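Local coordinates for 2OG-Fe dioxygenase family protein (Methylibium petroleiphilum, PDB 3PL0) that probably acts as an iron- and 2-oxoglutarate-dependent dioxygenase, built on a double-stranded beta-helix (cupin) fold, at residues P148-T153 with P235-T240; I178-V183 with T202-W207. All coordinates share one frame; numbering follows the deposited sequence.

Interaction 1 (P148-T153 with P235-T240)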
# COMPACT_ATOMS: atom_id res chain seq x y z
N PRO A 148 3.34 1.45 -6.60
CA PRO A 148 3.01 2.88 -6.57
C PRO A 148 1.86 3.17 -7.52
O PRO A 148 1.86 2.67 -8.66
CB PRO A 148 4.26 3.56 -7.07
CG PRO A 148 5.00 2.51 -7.87
CD PRO A 148 4.66 1.20 -7.22
N PHE A 149 0.91 3.96 -7.06
CA PHE A 149 -0.30 4.24 -7.81
C PHE A 149 -0.54 5.72 -7.92
O PHE A 149 -0.34 6.44 -6.95
CB PHE A 149 -1.52 3.71 -7.07
CG PHE A 149 -1.72 2.23 -7.19
CD1 PHE A 149 -2.12 1.65 -8.38
CD2 PHE A 149 -1.55 1.41 -6.08
CE1 PHE A 149 -2.34 0.27 -8.46
CE2 PHE A 149 -1.76 0.05 -6.16
CZ PHE A 149 -2.17 -0.52 -7.35
N ARG A 150 -1.07 6.16 -9.07
CA ARG A 150 -1.81 7.43 -9.15
C ARG A 150 -3.13 7.16 -9.82
O ARG A 150 -3.19 6.57 -10.88
CB ARG A 150 -1.07 8.48 -9.95
CG ARG A 150 -1.93 9.71 -10.35
CD ARG A 150 -1.13 10.86 -10.89
NE ARG A 150 -0.30 11.46 -9.87
CZ ARG A 150 0.60 12.41 -10.07
NH1 ARG A 150 0.80 12.98 -11.27
NH2 ARG A 150 1.28 12.85 -9.04
N ILE A 151 -4.20 7.62 -9.19
CA ILE A 151 -5.52 7.55 -9.77
C ILE A 151 -5.89 9.00 -10.12
O ILE A 151 -5.88 9.87 -9.24
CB ILE A 151 -6.54 6.98 -8.79
CG1 ILE A 151 -6.14 5.62 -8.23
CG2 ILE A 151 -7.89 6.82 -9.45
CD1 ILE A 151 -5.98 4.52 -9.26
N ASP A 152 -6.23 9.23 -11.38
CA ASP A 152 -6.47 10.57 -11.92
C ASP A 152 -7.90 10.66 -12.43
O ASP A 152 -8.35 9.80 -13.20
CB ASP A 152 -5.50 10.84 -13.06
CG ASP A 152 -5.34 12.31 -13.37
OD1 ASP A 152 -6.35 13.02 -13.48
OD2 ASP A 152 -4.19 12.75 -13.51
N THR A 153 -8.61 11.71 -12.00
CA THR A 153 -10.00 11.91 -12.34
C THR A 153 -10.14 12.62 -13.71
O THR A 153 -11.22 13.01 -14.10
CB THR A 153 -10.75 12.68 -11.22
OG1 THR A 153 -10.24 14.01 -11.14
CG2 THR A 153 -10.56 12.01 -9.81
N PRO A 235 -5.30 19.93 -11.84
CA PRO A 235 -4.97 18.53 -11.53
C PRO A 235 -5.80 17.99 -10.38
O PRO A 235 -6.03 18.69 -9.39
CB PRO A 235 -3.49 18.58 -11.13
CG PRO A 235 -2.98 19.83 -11.76
CD PRO A 235 -4.14 20.79 -11.59
N ALA A 236 -6.27 16.77 -10.56
CA ALA A 236 -7.15 16.13 -9.63
C ALA A 236 -6.79 14.64 -9.55
O ALA A 236 -7.24 13.85 -10.36
CB ALA A 236 -8.61 16.34 -10.07
N HIS A 237 -5.97 14.27 -8.58
CA HIS A 237 -5.54 12.88 -8.44
C HIS A 237 -5.15 12.53 -7.00
O HIS A 237 -5.04 13.41 -6.13
CB HIS A 237 -4.33 12.65 -9.34
CG HIS A 237 -3.19 13.57 -9.05
ND1 HIS A 237 -2.86 14.62 -9.88
CD2 HIS A 237 -2.34 13.64 -8.00
CE1 HIS A 237 -1.84 15.29 -9.36
NE2 HIS A 237 -1.52 14.72 -8.21
N ARG A 238 -4.97 11.24 -6.76
CA ARG A 238 -4.50 10.76 -5.46
C ARG A 238 -3.38 9.74 -5.71
O ARG A 238 -3.54 8.82 -6.54
CB ARG A 238 -5.65 10.13 -4.68
CG ARG A 238 -5.27 9.48 -3.36
CD ARG A 238 -6.54 9.16 -2.62
NE ARG A 238 -6.33 8.57 -1.30
CZ ARG A 238 -6.26 7.27 -1.04
NH1 ARG A 238 -6.37 6.38 -1.99
NH2 ARG A 238 -6.15 6.86 0.20
N ASP A 239 -2.33 9.87 -4.93
CA ASP A 239 -1.13 9.07 -4.99
C ASP A 239 -0.95 8.29 -3.72
O ASP A 239 -1.03 8.85 -2.64
CB ASP A 239 0.10 10.00 -5.11
CG ASP A 239 0.10 10.81 -6.42
OD1 ASP A 239 -0.49 10.32 -7.39
OD2 ASP A 239 0.70 11.89 -6.47
N THR A 240 -0.68 6.99 -3.89
CA THR A 240 -0.43 6.05 -2.82
C THR A 240 0.70 5.09 -3.24
O THR A 240 1.11 5.00 -4.45
CB THR A 240 -1.67 5.21 -2.52
OG1 THR A 240 -2.21 4.67 -3.73
CG2 THR A 240 -2.74 6.00 -1.81
O HOH W 1 -6.24 15.54 -13.18
O HOH W 2 -3.45 15.34 -12.11

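Interaction 2 (I178-V183 with T202-W207)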
# COMPACT_ATOMS: atom_id res chain seq x y z
N ILE A 178 0.81 9.17 -0.30
CA ILE A 178 1.90 9.91 -0.91
C ILE A 178 1.47 11.37 -1.15
O ILE A 178 2.21 12.28 -0.85
CB ILE A 178 2.32 9.26 -2.18
CG1 ILE A 178 2.85 7.84 -1.87
CG2 ILE A 178 3.30 10.12 -3.00
CD1 ILE A 178 4.21 7.81 -1.14
N GLY A 179 0.27 11.56 -1.67
CA GLY A 179 -0.30 12.90 -1.78
C GLY A 179 -1.62 12.90 -2.49
O GLY A 179 -2.07 11.86 -2.99
N ARG A 180 -2.25 14.07 -2.56
CA ARG A 180 -3.44 14.25 -3.35
C ARG A 180 -3.65 15.73 -3.67
O ARG A 180 -3.13 16.60 -2.98
CB ARG A 180 -4.66 13.71 -2.59
CG ARG A 180 -5.07 14.59 -1.44
CD ARG A 180 -6.29 14.07 -0.77
NE ARG A 180 -6.65 14.94 0.34
CZ ARG A 180 -7.84 14.98 0.91
NH1 ARG A 180 -8.83 14.22 0.46
NH2 ARG A 180 -8.06 15.82 1.91
N GLN A 181 -4.40 16.00 -4.75
CA GLN A 181 -4.75 17.34 -5.14
C GLN A 181 -6.06 17.32 -5.82
O GLN A 181 -6.34 16.42 -6.61
CB GLN A 181 -3.83 17.83 -6.25
CG GLN A 181 -2.54 18.27 -5.89
CD GLN A 181 -1.82 18.67 -7.13
OE1 GLN A 181 -2.19 19.66 -7.80
NE2 GLN A 181 -0.82 17.90 -7.49
N GLY A 182 -6.82 18.39 -5.63
CA GLY A 182 -7.97 18.66 -6.44
C GLY A 182 -9.10 17.68 -6.26
O GLY A 182 -9.98 17.61 -7.12
N VAL A 183 -9.09 16.92 -5.17
CA VAL A 183 -10.09 15.86 -4.97
C VAL A 183 -10.65 15.83 -3.56
O VAL A 183 -9.98 16.22 -2.60
CB VAL A 183 -9.54 14.44 -5.34
CG1 VAL A 183 -9.06 14.41 -6.80
CG2 VAL A 183 -8.39 14.02 -4.38
N THR A 202 -9.78 9.62 6.41
CA THR A 202 -9.20 10.07 5.16
C THR A 202 -7.75 10.39 5.38
O THR A 202 -7.42 11.24 6.21
CB THR A 202 -9.92 11.31 4.64
OG1 THR A 202 -11.30 10.99 4.42
CG2 THR A 202 -9.31 11.77 3.33
N LEU A 203 -6.89 9.71 4.64
CA LEU A 203 -5.46 10.02 4.66
C LEU A 203 -5.24 11.33 3.92
O LEU A 203 -5.66 11.48 2.78
CB LEU A 203 -4.65 8.87 4.02
CG LEU A 203 -4.77 7.51 4.74
CD1 LEU A 203 -4.27 6.37 3.83
CD2 LEU A 203 -4.09 7.47 6.05
N GLU A 204 -4.56 12.26 4.59
CA GLU A 204 -4.35 13.60 4.07
C GLU A 204 -2.91 14.11 4.15
O GLU A 204 -2.55 14.97 3.36
CB GLU A 204 -5.25 14.60 4.82
CG GLU A 204 -6.74 14.32 4.62
CD GLU A 204 -7.67 15.35 5.29
OE1 GLU A 204 -7.33 15.85 6.38
OE2 GLU A 204 -8.76 15.61 4.72
N GLN A 205 -2.09 13.61 5.09
CA GLN A 205 -0.72 14.11 5.21
C GLN A 205 0.25 13.14 4.57
O GLN A 205 0.28 11.96 4.92
CB GLN A 205 -0.33 14.37 6.67
CG GLN A 205 -1.16 15.45 7.37
CD GLN A 205 -1.21 16.75 6.58
OE1 GLN A 205 -2.28 17.35 6.43
NE2 GLN A 205 -0.07 17.18 6.06
N PRO A 206 1.06 13.61 3.62
CA PRO A 206 1.99 12.69 3.01
C PRO A 206 2.83 11.94 4.02
O PRO A 206 3.20 12.50 5.04
CB PRO A 206 2.85 13.58 2.14
CG PRO A 206 1.91 14.66 1.73
CD PRO A 206 1.07 14.92 2.93
N TRP A 207 3.10 10.68 3.71
CA TRP A 207 3.86 9.76 4.55
C TRP A 207 3.08 9.33 5.79
O TRP A 207 3.67 8.81 6.72
CB TRP A 207 5.25 10.33 4.91
CG TRP A 207 5.88 10.82 3.69
CD1 TRP A 207 6.16 12.11 3.37
CD2 TRP A 207 6.23 10.05 2.57
NE1 TRP A 207 6.69 12.18 2.12
CE2 TRP A 207 6.75 10.93 1.61
CE3 TRP A 207 6.25 8.68 2.30
CZ2 TRP A 207 7.21 10.49 0.40
CZ3 TRP A 207 6.71 8.26 1.10
CH2 TRP A 207 7.18 9.14 0.16
O HOH W 3 -4.25 16.49 1.39

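Interaction 1 (P148-T153 with P235-T240)
Arg150 and Asp239 form a two-point salt bridge across neighbouring antiparallel strands of the double-stranded beta-helix. Arg150 NE meets Asp239 OD1 at 2.7 Å and Arg150 NH2 meets Asp239 OD2 at 2.8 Å. Each oxygen uses its syn lone pair, and the guanidinium and carboxylate planes lie within 16°, nearly flat. With CG anti to the backbone N (chi1 167°) and a bend at chi3, the arginine runs alongside the aspartate; its third nitrogen, NH1, is bridged to Glu51. The same guanidinium stacks on the His237 ring, centres 3.7 Å apart, while Arg150 CD supplies a CH-pi contact over that face.

The backbones pair in both directions at Phe149 with Thr240 and at Ile151 with Arg238, the latter bonds both 3.0 Å (Ile151 N to Arg238 O, Arg238 N to Ile151 O). Thr240 O also accepts from Trp50 NE1. Past the strand end, Thr153 N still reaches Ala236 O, the N-H...O angle a nearly straight 175°.

Asp152 has outside partners: OD1 accepts from Glu154 N, and OD2 from a bound glycerol, probably of crystallisation origin. Ala236 N gives its hydrogen to a water at 2.9 Å; a second water donates to Asp152 OD2 at 3.0 Å.

Interaction 2 (I178-V183 with T202-W207)
This is a strand-to-loop packing contact with a salt bridge at one end and an apolar touch at the other: the end of strand 172-181 of the double-stranded beta-helix lies against the loop joining strands 198-201 and 209-213. No direct hydrogen bond links the two segments. The strand carries a classic beta bulge, Ile178 and Gly179 both facing Asp239 of the neighbouring strand.

At the polar end, Arg180 extends from CG to NE toward the loop and sets NH2 2.9 Å from Glu204 OE2. The guanidinium and carboxylate planes are turned 43° apart, and one nitrogen alone makes the bridge. Glu204 CG also lies 3.4 Å from Arg180 NH2, and Thr202 CG2 approaches Arg180 NH1 at 3.8 Å. A water in the guanidinium plane accepts from Arg180 NE and donates to Glu204 O, tying the arginine to the loop backbone as well.

In the middle, Pro206 CB rests 3.3 Å from Ile178 O. Trp207, whose NE1 is bonded to Asp44, brings its six-membered ring to the isoleucine tip. With CG1 anti to the carbonyl carbon (chi1 -63°) and chi2 at -71°, Ile178 CD1 comes to Trp207, 3.4 Å from CZ3 and 3.5 Å from CH2.

Three of the four segments run in one antiparallel sheet (148-152, 237-240 and 178-181), while 202-207 is a loop packed against strand 172-181. The centres of interactions 1 and 2 are about 9 Å apart, because strand 237-246 pairs with both strand 141-152 and strand 172-181. The join is probably hydrogen-bonded at two points: Asp239 N to Gly179 O, 2.8 Å, and His237 N to Gln181 O, 2.9 Å. Asp239 and His237 therefore belong to both settings, their side chains meeting Arg150 in interaction 1 while their backbones hold the strand of interaction 2. Packing adds Ala236 CB on Gly182 O at 3.5 Å. The glycerol, probably from the crystallisation liquor, lies on interaction 1, about 3 Å between nearest atoms from the Asp152 side chain.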